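Local coordinates for probable transcriptional regulator, TetR family protein (Rhodococcus sp., PDB 3BJB) that probably binds cis-regulatory DNA as a TetR-family transcription factor, an all-helical protein found as two chains, at residues I32-L40 with R113-S123; P95-L103 with I191-L202. One frame throughout, in Å; residues are numbered along the deposited sequence.

Overall arrangement
Two helix packings illustrate how an all-helical TetR-type regulator is assembled. Contact 1 joins the N-terminal DNA-binding region to the C-terminal domain; contact 2 lies wholly within the C-terminal domain, beside the face that meets the second subunit. Their centres are about 27 Å apart on opposite sides of the chain's centre, and their nearest atoms remain about 11 Å apart, so they do not touch. Helices 95-111 and 114-126 follow each other in the chain and give one segment to each contact. Helix 157-179 also borders both, touching I121 beside contact 1 and L103 within contact 2. In this family the C-terminal domain commonly houses the ligand pocket.

Contact 1. Residues I32-L40 with R113-S123; sequences IELATEKEL and RPALSTAMIQS
The junction between the DNA-binding region and the C-terminal domain of this TetR-type regulator is made where A35, near the end of helix 22-37, meets L116 and A119 of helix 114-126. The axes of the short segments 32-37 and 114-123 pass 7.4 Å apart at 111°, a close approach permitted by small side chains: the A35 CB methyl stands 3.7 Å from L116 CD1 and also faces the methyl of A119. The carbonyl of A35 lies against the first turn of the partner helix beside A115, but the angle to L116 N is too poor for a hydrogen bond.

L116 carries the centre of the interface with its two branches. With CG anti to the backbone N (chi1 176°), its fork reaches over helix 22-37, CD1 turning to A35 and CD2 to I32 CG2 at 3.9 Å. The same CD2 also sits 3.4 Å above the R113 guanidinium plane, over its centre, because the arginine chain bends back over the leucine; R113 NH2 in turn lies 3.6 Å from I32 CG2. An alanine at L116 removes both branch methyls, which would probably open a gap between A35 and I32 and leave the R113 guanidinium less fixed on that face.

T36 borders this group, its OG1 giving its proton to I32 O from above the carbonyl plane. Beyond the helix end, L40 CG rests 3.6 Å from A119 CB, with CD1 directed toward Q122 and S123. A water donates to A115 O at 2.7 Å and weakly to K38 O, linking the two backbones. F70 and V73 of helix 66-86 also touch this core, through A35, S123 and I32. Helix 22-37 crossing helix 114-126 beside helix 66-86 is an interdomain packing of the TetR fold; in relatives, ligand-induced shifts are thought to reach the helix-turn-helix across this junction.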
loop_
_atom_site.group_PDB
_atom_site.type_symbol
_atom_site.label_atom_id
_atom_site.label_comp_id
_atom_site.label_asym_id
_atom_site.label_seq_id
_atom_site.Cartn_x
_atom_site.Cartn_y
_atom_site.Cartn_z
ATOM N N ILE B 32 8.997 4.899 18.334
ATOM C CA ILE B 32 10.054 4.593 17.357
ATOM C C ILE B 32 10.981 3.418 17.755
ATOM O O ILE B 32 11.193 2.505 16.939
ATOM C CB ILE B 32 10.870 5.858 16.963
ATOM C CG1 ILE B 32 10.006 6.804 16.130
ATOM C CG2 ILE B 32 12.156 5.487 16.185
ATOM C CD1 ILE B 32 10.428 8.241 16.240
ATOM N N GLU B 33 11.501 3.429 18.983
ATOM C CA GLU B 33 12.305 2.317 19.519
ATOM C C GLU B 33 11.569 0.986 19.578
ATOM O O GLU B 33 12.151 -0.071 19.310
ATOM C CB GLU B 33 12.765 2.575 20.957
ATOM C CG GLU B 33 12.874 4.007 21.381
ATOM C CD GLU B 33 13.873 4.153 22.496
ATOM O OE1 GLU B 33 13.475 4.012 23.683
ATOM O OE2 GLU B 33 15.065 4.366 22.181
ATOM N N LEU B 34 10.302 1.013 19.965
ATOM C CA LEU B 34 9.579 -0.249 20.040
ATOM C C LEU B 34 9.287 -0.826 18.665
ATOM O O LEU B 34 9.457 -2.025 18.439
ATOM C CB LEU B 34 8.350 -0.138 20.929
ATOM C CG LEU B 34 8.862 -0.272 22.371
ATOM C CD1 LEU B 34 8.499 0.918 23.309
ATOM C CD2 LEU B 34 8.446 -1.620 22.931
ATOM N N ALA B 35 8.904 0.034 17.732
ATOM C CA ALA B 35 8.658 -0.414 16.380
ATOM C C ALA B 35 9.977 -0.788 15.750
ATOM O O ALA B 35 9.985 -1.563 14.805
ATOM C CB ALA B 35 7.965 0.651 15.577
ATOM N N THR B 36 11.090 -0.248 16.274
ATOM C CA THR B 36 12.421 -0.629 15.786
ATOM C C THR B 36 12.820 -2.015 16.294
ATOM O O THR B 36 13.536 -2.750 15.603
ATOM C CB THR B 36 13.527 0.436 16.059
ATOM O OG1 THR B 36 13.353 1.538 15.160
ATOM C CG2 THR B 36 14.933 -0.129 15.843
ATOM N N GLU B 37 12.322 -2.402 17.457
ATOM C CA GLU B 37 12.720 -3.670 18.054
ATOM C C GLU B 37 11.758 -4.838 17.775
ATOM O O GLU B 37 12.122 -5.994 17.930
ATOM C CB GLU B 37 12.947 -3.497 19.559
ATOM C CG GLU B 37 13.881 -2.335 19.888
ATOM C CD GLU B 37 13.745 -1.787 21.329
ATOM O OE1 GLU B 37 14.638 -1.011 21.751
ATOM O OE2 GLU B 37 12.762 -2.115 22.042
ATOM N N LYS B 38 10.516 -4.557 17.415
ATOM C CA LYS B 38 9.563 -5.649 17.218
ATOM C C LYS B 38 8.642 -5.135 16.172
ATOM O O LYS B 38 8.422 -3.932 16.104
ATOM C CB LYS B 38 8.738 -5.940 18.472
ATOM C CG LYS B 38 9.229 -5.271 19.748
ATOM C CD LYS B 38 8.524 -5.732 21.041
ATOM C CE LYS B 38 9.384 -5.287 22.278
ATOM N NZ LYS B 38 9.013 -5.779 23.658
ATOM N N GLU B 39 8.119 -6.045 15.359
ATOM C CA GLU B 39 6.957 -5.797 14.504
ATOM C C GLU B 39 5.772 -5.070 15.224
ATOM O O GLU B 39 5.708 -5.009 16.481
ATOM C CB GLU B 39 6.496 -7.136 13.954
ATOM C CG GLU B 39 6.188 -8.077 15.104
ATOM C CD GLU B 39 5.799 -9.462 14.658
ATOM O OE1 GLU B 39 4.844 -9.584 13.828
ATOM O OE2 GLU B 39 6.457 -10.424 15.167
ATOM N N LEU B 40 4.836 -4.537 14.419
ATOM C CA LEU B 40 3.739 -3.681 14.908
ATOM C C LEU B 40 2.861 -4.476 15.883
ATOM O O LEU B 40 2.567 -4.011 16.973
ATOM C CB LEU B 40 2.887 -3.184 13.730
ATOM C CG LEU B 40 2.246 -1.797 13.534
ATOM C CD1 LEU B 40 1.065 -1.918 12.614
ATOM C CD2 LEU B 40 1.846 -1.111 14.777
ATOM N N ARG B 113 15.493 1.182 8.147
ATOM C CA ARG B 113 14.845 0.615 9.329
ATOM C C ARG B 113 13.541 0.017 8.858
ATOM O O ARG B 113 12.500 0.702 8.872
ATOM C CB ARG B 113 14.595 1.656 10.420
ATOM C CG ARG B 113 15.846 2.429 10.824
ATOM C CD ARG B 113 15.551 3.918 10.802
ATOM N NE ARG B 113 15.324 4.434 12.147
ATOM C CZ ARG B 113 14.787 5.619 12.407
ATOM N NH1 ARG B 113 14.387 6.407 11.407
ATOM N NH2 ARG B 113 14.631 6.004 13.673
ATOM N N PRO B 114 13.597 -1.265 8.421
ATOM C CA PRO B 114 12.464 -1.877 7.763
ATOM C C PRO B 114 11.379 -2.024 8.772
ATOM O O PRO B 114 10.205 -1.715 8.491
ATOM C CB PRO B 114 12.994 -3.262 7.338
ATOM C CG PRO B 114 14.502 -3.136 7.397
ATOM C CD PRO B 114 14.730 -2.207 8.535
ATOM N N ALA B 115 11.755 -2.449 9.966
ATOM C CA ALA B 115 10.761 -2.819 10.939
ATOM C C ALA B 115 9.893 -1.592 11.289
ATOM O O ALA B 115 8.670 -1.639 11.148
ATOM C CB ALA B 115 11.422 -3.488 12.166
ATOM N N LEU B 116 10.536 -0.481 11.647
ATOM C CA LEU B 116 9.853 0.823 11.862
ATOM C C LEU B 116 9.042 1.331 10.680
ATOM O O LEU B 116 7.914 1.758 10.830
ATOM C CB LEU B 116 10.878 1.896 12.209
ATOM C CG LEU B 116 10.384 3.331 12.369
ATOM C CD1 LEU B 116 9.399 3.443 13.535
ATOM C CD2 LEU B 116 11.613 4.264 12.569
ATOM N N SER B 117 9.647 1.318 9.510
ATOM C CA SER B 117 8.952 1.693 8.276
ATOM C C SER B 117 7.698 0.886 7.977
ATOM O O SER B 117 6.647 1.444 7.651
ATOM C CB SER B 117 9.930 1.604 7.113
ATOM O OG SER B 117 10.938 2.593 7.337
ATOM N N THR B 118 7.799 -0.427 8.124
ATOM C CA THR B 118 6.659 -1.282 8.015
ATOM C C THR B 118 5.557 -0.851 8.966
ATOM O O THR B 118 4.392 -0.735 8.545
ATOM C CB THR B 118 7.100 -2.683 8.328
ATOM O OG1 THR B 118 8.182 -3.022 7.448
ATOM C CG2 THR B 118 5.992 -3.651 8.198
ATOM N N ALA B 119 5.857 -0.578 10.231
ATOM C CA ALA B 119 4.785 -0.106 11.103
ATOM C C ALA B 119 4.162 1.236 10.671
ATOM O O ALA B 119 2.976 1.475 10.929
ATOM C CB ALA B 119 5.256 -0.023 12.531
HETATM N N MSE B 120 4.937 2.111 10.031
HETATM C CA MSE B 120 4.384 3.401 9.669
HETATM C C MSE B 120 3.551 3.301 8.422
HETATM O O MSE B 120 2.487 3.889 8.339
HETATM C CB MSE B 120 5.464 4.449 9.476
HETATM C CG MSE B 120 6.348 4.697 10.698
HETATM SE SE MSE B 120 7.668 6.131 10.368
HETATM C CE MSE B 120 8.739 5.304 8.962
ATOM N N ILE B 121 4.074 2.582 7.440
ATOM C CA ILE B 121 3.392 2.281 6.208
ATOM C C ILE B 121 2.088 1.483 6.496
ATOM O O ILE B 121 0.999 1.855 6.027
ATOM C CB ILE B 121 4.325 1.473 5.271
ATOM C CG1 ILE B 121 5.673 2.195 5.044
ATOM C CG2 ILE B 121 3.618 1.039 3.973
ATOM C CD1 ILE B 121 5.662 3.308 4.040
ATOM N N GLN B 122 2.161 0.407 7.272
ATOM C CA GLN B 122 0.923 -0.347 7.462
ATOM C C GLN B 122 -0.084 0.495 8.139
ATOM O O GLN B 122 -1.239 0.474 7.756
ATOM C CB GLN B 122 1.095 -1.642 8.209
ATOM C CG GLN B 122 1.691 -2.672 7.340
ATOM C CD GLN B 122 2.066 -3.927 8.117
ATOM O OE1 GLN B 122 1.433 -4.266 9.148
ATOM N NE2 GLN B 122 3.095 -4.635 7.624
ATOM N N SER B 123 0.355 1.279 9.113
ATOM C CA SER B 123 -0.532 2.195 9.820
ATOM C C SER B 123 -1.228 3.182 8.910
ATOM O O SER B 123 -2.405 3.400 9.050
ATOM C CB SER B 123 0.234 2.925 10.915
ATOM O OG SER B 123 0.213 2.166 12.103
HETATM O O HOH W 1 7.290 -3.062 12.910
#

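Contact 2. Residues P95-L103 with I191-L202; sequences PQDAVYNVL and IRRACDLLLVNL
L103 and C195 meet at the apolar centre with I191: L103 CD2 approaches I191 CG2 to 3.8 Å and the C195 sulfur to 4.1 Å. Nearer the start of helix 95-111, V99 CG1 crosses L199 CD1 obliquely at 3.9 Å, while L202 CD2 closes the apolar strip against P95 CB. M146 of helix 134-150 and W170 of helix 157-179 extend this core, touching V99, L103 and I191.

Y100 leads outward from it. With its ring carbon CG anti to the backbone N (chi1 -179°), the ring is laid beneath R192, leaving C195 SG at its edge. The guanidinium lies flat on one face of the ring, centres 3.8 Å apart and planes 23° apart, in a cation-pi stack; R192 CD adds a CH-pi contact over the same ring. The bends in the arginine chain leave NH1 beside D97, whose OD2 makes a salt bridge of 2.6 Å at the guanidinium edge. One arginine is thus held by face and edge together, which would be expected to limit its rotation.

At the other polar margin, Q96 folds at chi2 and its NE2 donates to L199 O at 2.7 Å, a bent bond from above the carbonyl plane. L202 N, closing a type I turn, reaches that oxygen from the opposite face, so two donors grip it.

The two short segments run roughly antiparallel, at 148°. Helix 95-111 covers one part of helix 184-198; another, with R193, A194, L197 and L198, packs on L165 and L198 of the second subunit, consistent with the four-helix dimer bundle of TetR-family regulators.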
loop_
_atom_site.group_PDB
_atom_site.type_symbol
_atom_site.label_atom_id
_atom_site.label_comp_id
_atom_site.label_asym_id
_atom_site.label_seq_id
_atom_site.Cartn_x
_atom_site.Cartn_y
_atom_site.Cartn_z
ATOM N N PRO B 95 12.598 19.868 -12.355
ATOM C CA PRO B 95 11.571 19.586 -11.351
ATOM C C PRO B 95 11.346 18.075 -11.130
ATOM O O PRO B 95 11.388 17.596 -9.982
ATOM C CB PRO B 95 10.327 20.257 -11.938
ATOM C CG PRO B 95 10.891 21.410 -12.766
ATOM C CD PRO B 95 12.159 20.879 -13.348
ATOM N N GLN B 96 11.133 17.319 -12.209
ATOM C CA GLN B 96 10.898 15.899 -12.057
ATOM C C GLN B 96 12.116 15.186 -11.432
ATOM O O GLN B 96 11.986 14.299 -10.593
ATOM C CB GLN B 96 10.323 15.228 -13.337
ATOM C CG GLN B 96 10.708 15.742 -14.711
ATOM C CD GLN B 96 10.216 17.154 -15.011
ATOM O OE1 GLN B 96 10.996 18.106 -14.972
ATOM N NE2 GLN B 96 8.937 17.292 -15.324
ATOM N N ASP B 97 13.294 15.661 -11.765
ATOM C CA ASP B 97 14.514 15.223 -11.128
ATOM C C ASP B 97 14.604 15.509 -9.625
ATOM O O ASP B 97 15.000 14.640 -8.819
ATOM C CB ASP B 97 15.650 15.961 -11.785
ATOM C CG ASP B 97 16.881 15.166 -11.817
ATOM O OD1 ASP B 97 17.745 15.407 -10.925
ATOM O OD2 ASP B 97 16.957 14.289 -12.729
ATOM N N ALA B 98 14.293 16.744 -9.251
ATOM C CA ALA B 98 14.383 17.131 -7.870
ATOM C C ALA B 98 13.439 16.232 -7.063
ATOM O O ALA B 98 13.738 15.830 -5.934
ATOM C CB ALA B 98 14.036 18.585 -7.707
ATOM N N VAL B 99 12.321 15.892 -7.677
ATOM C CA VAL B 99 11.275 15.162 -7.005
ATOM C C VAL B 99 11.726 13.717 -6.901
ATOM O O VAL B 99 11.654 13.095 -5.856
ATOM C CB VAL B 99 9.926 15.320 -7.739
ATOM C CG1 VAL B 99 8.907 14.427 -7.131
ATOM C CG2 VAL B 99 9.444 16.790 -7.674
ATOM N N TYR B 100 12.267 13.208 -7.983
ATOM C CA TYR B 100 12.994 11.963 -7.913
ATOM C C TYR B 100 13.978 11.920 -6.744
ATOM O O TYR B 100 14.041 10.927 -6.043
ATOM C CB TYR B 100 13.746 11.719 -9.209
ATOM C CG TYR B 100 14.482 10.435 -9.140
ATOM C CD1 TYR B 100 13.783 9.234 -8.951
ATOM C CD2 TYR B 100 15.872 10.394 -9.214
ATOM C CE1 TYR B 100 14.431 8.034 -8.879
ATOM C CE2 TYR B 100 16.546 9.174 -9.145
ATOM C CZ TYR B 100 15.809 7.995 -8.979
ATOM O OH TYR B 100 16.426 6.768 -8.887
ATOM N N ASN B 101 14.762 12.974 -6.542
ATOM C CA ASN B 101 15.789 12.963 -5.493
ATOM C C ASN B 101 15.231 12.886 -4.069
ATOM O O ASN B 101 15.870 12.315 -3.183
ATOM C CB ASN B 101 16.752 14.158 -5.602
ATOM C CG ASN B 101 17.669 14.090 -6.830
ATOM O OD1 ASN B 101 17.959 15.128 -7.447
ATOM N ND2 ASN B 101 18.137 12.891 -7.186
ATOM N N VAL B 102 14.066 13.481 -3.835
ATOM C CA VAL B 102 13.464 13.391 -2.515
ATOM C C VAL B 102 12.951 11.969 -2.253
ATOM O O VAL B 102 13.093 11.434 -1.139
ATOM C CB VAL B 102 12.321 14.457 -2.272
ATOM C CG1 VAL B 102 12.641 15.762 -2.903
ATOM C CG2 VAL B 102 10.965 13.973 -2.756
ATOM N N LEU B 103 12.370 11.372 -3.292
ATOM C CA LEU B 103 11.775 10.067 -3.193
ATOM C C LEU B 103 12.867 9.052 -2.914
ATOM O O LEU B 103 12.702 8.213 -2.022
ATOM C CB LEU B 103 10.955 9.739 -4.451
ATOM C CG LEU B 103 9.408 9.773 -4.365
ATOM C CD1 LEU B 103 8.849 10.796 -3.367
ATOM C CD2 LEU B 103 8.783 9.985 -5.737
ATOM N N ILE B 191 10.758 3.975 -9.257
ATOM C CA ILE B 191 10.436 5.324 -8.880
ATOM C C ILE B 191 10.946 6.329 -9.934
ATOM O O ILE B 191 10.324 7.361 -10.147
ATOM C CB ILE B 191 10.927 5.642 -7.501
ATOM C CG1 ILE B 191 10.167 4.776 -6.478
ATOM C CG2 ILE B 191 10.716 7.100 -7.211
ATOM C CD1 ILE B 191 11.009 4.287 -5.276
ATOM N N ARG B 192 12.031 6.024 -10.637
ATOM C CA ARG B 192 12.492 6.986 -11.640
ATOM C C ARG B 192 11.590 7.060 -12.855
ATOM O O ARG B 192 11.180 8.151 -13.276
ATOM C CB ARG B 192 13.943 6.736 -12.048
ATOM C CG ARG B 192 14.384 7.599 -13.216
ATOM C CD ARG B 192 15.704 8.248 -12.932
ATOM N NE ARG B 192 15.580 9.696 -12.712
ATOM C CZ ARG B 192 16.594 10.494 -12.352
ATOM N NH1 ARG B 192 16.381 11.807 -12.187
ATOM N NH2 ARG B 192 17.814 9.979 -12.135
ATOM N N ARG B 193 11.278 5.898 -13.410
ATOM C CA ARG B 193 10.406 5.784 -14.578
ATOM C C ARG B 193 9.041 6.432 -14.313
ATOM O O ARG B 193 8.517 7.165 -15.166
ATOM C CB ARG B 193 10.281 4.311 -14.955
ATOM C CG ARG B 193 9.066 3.936 -15.763
ATOM C CD ARG B 193 9.380 3.570 -17.207
ATOM N NE ARG B 193 9.677 4.749 -17.979
ATOM C CZ ARG B 193 10.899 5.112 -18.326
ATOM N NH1 ARG B 193 11.939 4.360 -17.972
ATOM N NH2 ARG B 193 11.070 6.226 -19.042
ATOM N N ALA B 194 8.498 6.187 -13.119
ATOM C CA ALA B 194 7.268 6.810 -12.663
ATOM C C ALA B 194 7.364 8.325 -12.633
ATOM O O ALA B 194 6.538 8.999 -13.225
ATOM C CB ALA B 194 6.854 6.271 -11.316
ATOM N N CYS B 195 8.384 8.874 -11.992
ATOM C CA CYS B 195 8.612 10.325 -12.091
ATOM C C CYS B 195 8.542 10.884 -13.515
ATOM O O CYS B 195 7.931 11.922 -13.750
ATOM C CB CYS B 195 9.939 10.703 -11.452
ATOM S SG CYS B 195 9.819 10.600 -9.698
ATOM N N ASP B 196 9.176 10.187 -14.450
ATOM C CA ASP B 196 9.294 10.660 -15.828
ATOM C C ASP B 196 7.948 10.566 -16.510
ATOM O O ASP B 196 7.547 11.457 -17.300
ATOM C CB ASP B 196 10.273 9.793 -16.615
ATOM C CG ASP B 196 11.726 9.976 -16.176
ATOM O OD1 ASP B 196 12.014 10.791 -15.262
ATOM O OD2 ASP B 196 12.596 9.282 -16.750
ATOM N N LEU B 197 7.251 9.474 -16.213
ATOM C CA LEU B 197 5.957 9.275 -16.808
ATOM C C LEU B 197 4.935 10.226 -16.187
ATOM O O LEU B 197 4.294 11.022 -16.921
ATOM C CB LEU B 197 5.548 7.801 -16.747
ATOM C CG LEU B 197 6.413 7.006 -17.730
ATOM C CD1 LEU B 197 6.135 5.530 -17.659
ATOM C CD2 LEU B 197 6.297 7.512 -19.206
ATOM N N LEU B 198 4.818 10.183 -14.855
ATOM C CA LEU B 198 3.766 10.922 -14.154
ATOM C C LEU B 198 3.918 12.418 -14.190
ATOM O O LEU B 198 2.913 13.117 -14.239
ATOM C CB LEU B 198 3.584 10.476 -12.705
ATOM C CG LEU B 198 2.893 9.112 -12.535
ATOM C CD1 LEU B 198 3.185 8.416 -11.223
ATOM C CD2 LEU B 198 1.399 9.244 -12.723
ATOM N N LEU B 199 5.158 12.909 -14.184
ATOM C CA LEU B 199 5.400 14.358 -14.047
ATOM C C LEU B 199 5.819 15.117 -15.307
ATOM O O LEU B 199 6.437 16.178 -15.201
ATOM C CB LEU B 199 6.413 14.630 -12.926
ATOM C CG LEU B 199 6.204 13.970 -11.568
ATOM C CD1 LEU B 199 7.441 14.232 -10.721
ATOM C CD2 LEU B 199 4.929 14.486 -10.893
ATOM N N VAL B 200 5.461 14.601 -16.483
ATOM C CA VAL B 200 5.736 15.304 -17.754
ATOM C C VAL B 200 5.377 16.774 -17.724
ATOM O O VAL B 200 6.144 17.584 -18.215
ATOM C CB VAL B 200 5.004 14.701 -18.975
ATOM C CG1 VAL B 200 5.921 13.787 -19.741
ATOM C CG2 VAL B 200 3.685 14.013 -18.571
ATOM N N ASN B 201 4.230 17.115 -17.135
ATOM C CA ASN B 201 3.662 18.473 -17.245
ATOM C C ASN B 201 3.928 19.413 -16.060
ATOM O O ASN B 201 3.227 20.407 -15.869
ATOM C CB ASN B 201 2.160 18.370 -17.538
ATOM C CG ASN B 201 1.870 17.460 -18.725
ATOM O OD1 ASN B 201 2.316 17.722 -19.853
ATOM N ND2 ASN B 201 1.133 16.378 -18.476
ATOM N N LEU B 202 4.955 19.085 -15.279
ATOM C CA LEU B 202 5.313 19.852 -14.093
ATOM C C LEU B 202 6.002 21.214 -14.381
ATOM O O LEU B 202 7.221 21.279 -14.608
ATOM C CB LEU B 202 6.153 18.978 -13.170
ATOM C CG LEU B 202 5.705 19.082 -11.719
ATOM C CD1 LEU B 202 4.442 18.281 -11.509
ATOM C CD2 LEU B 202 6.782 18.589 -10.814
#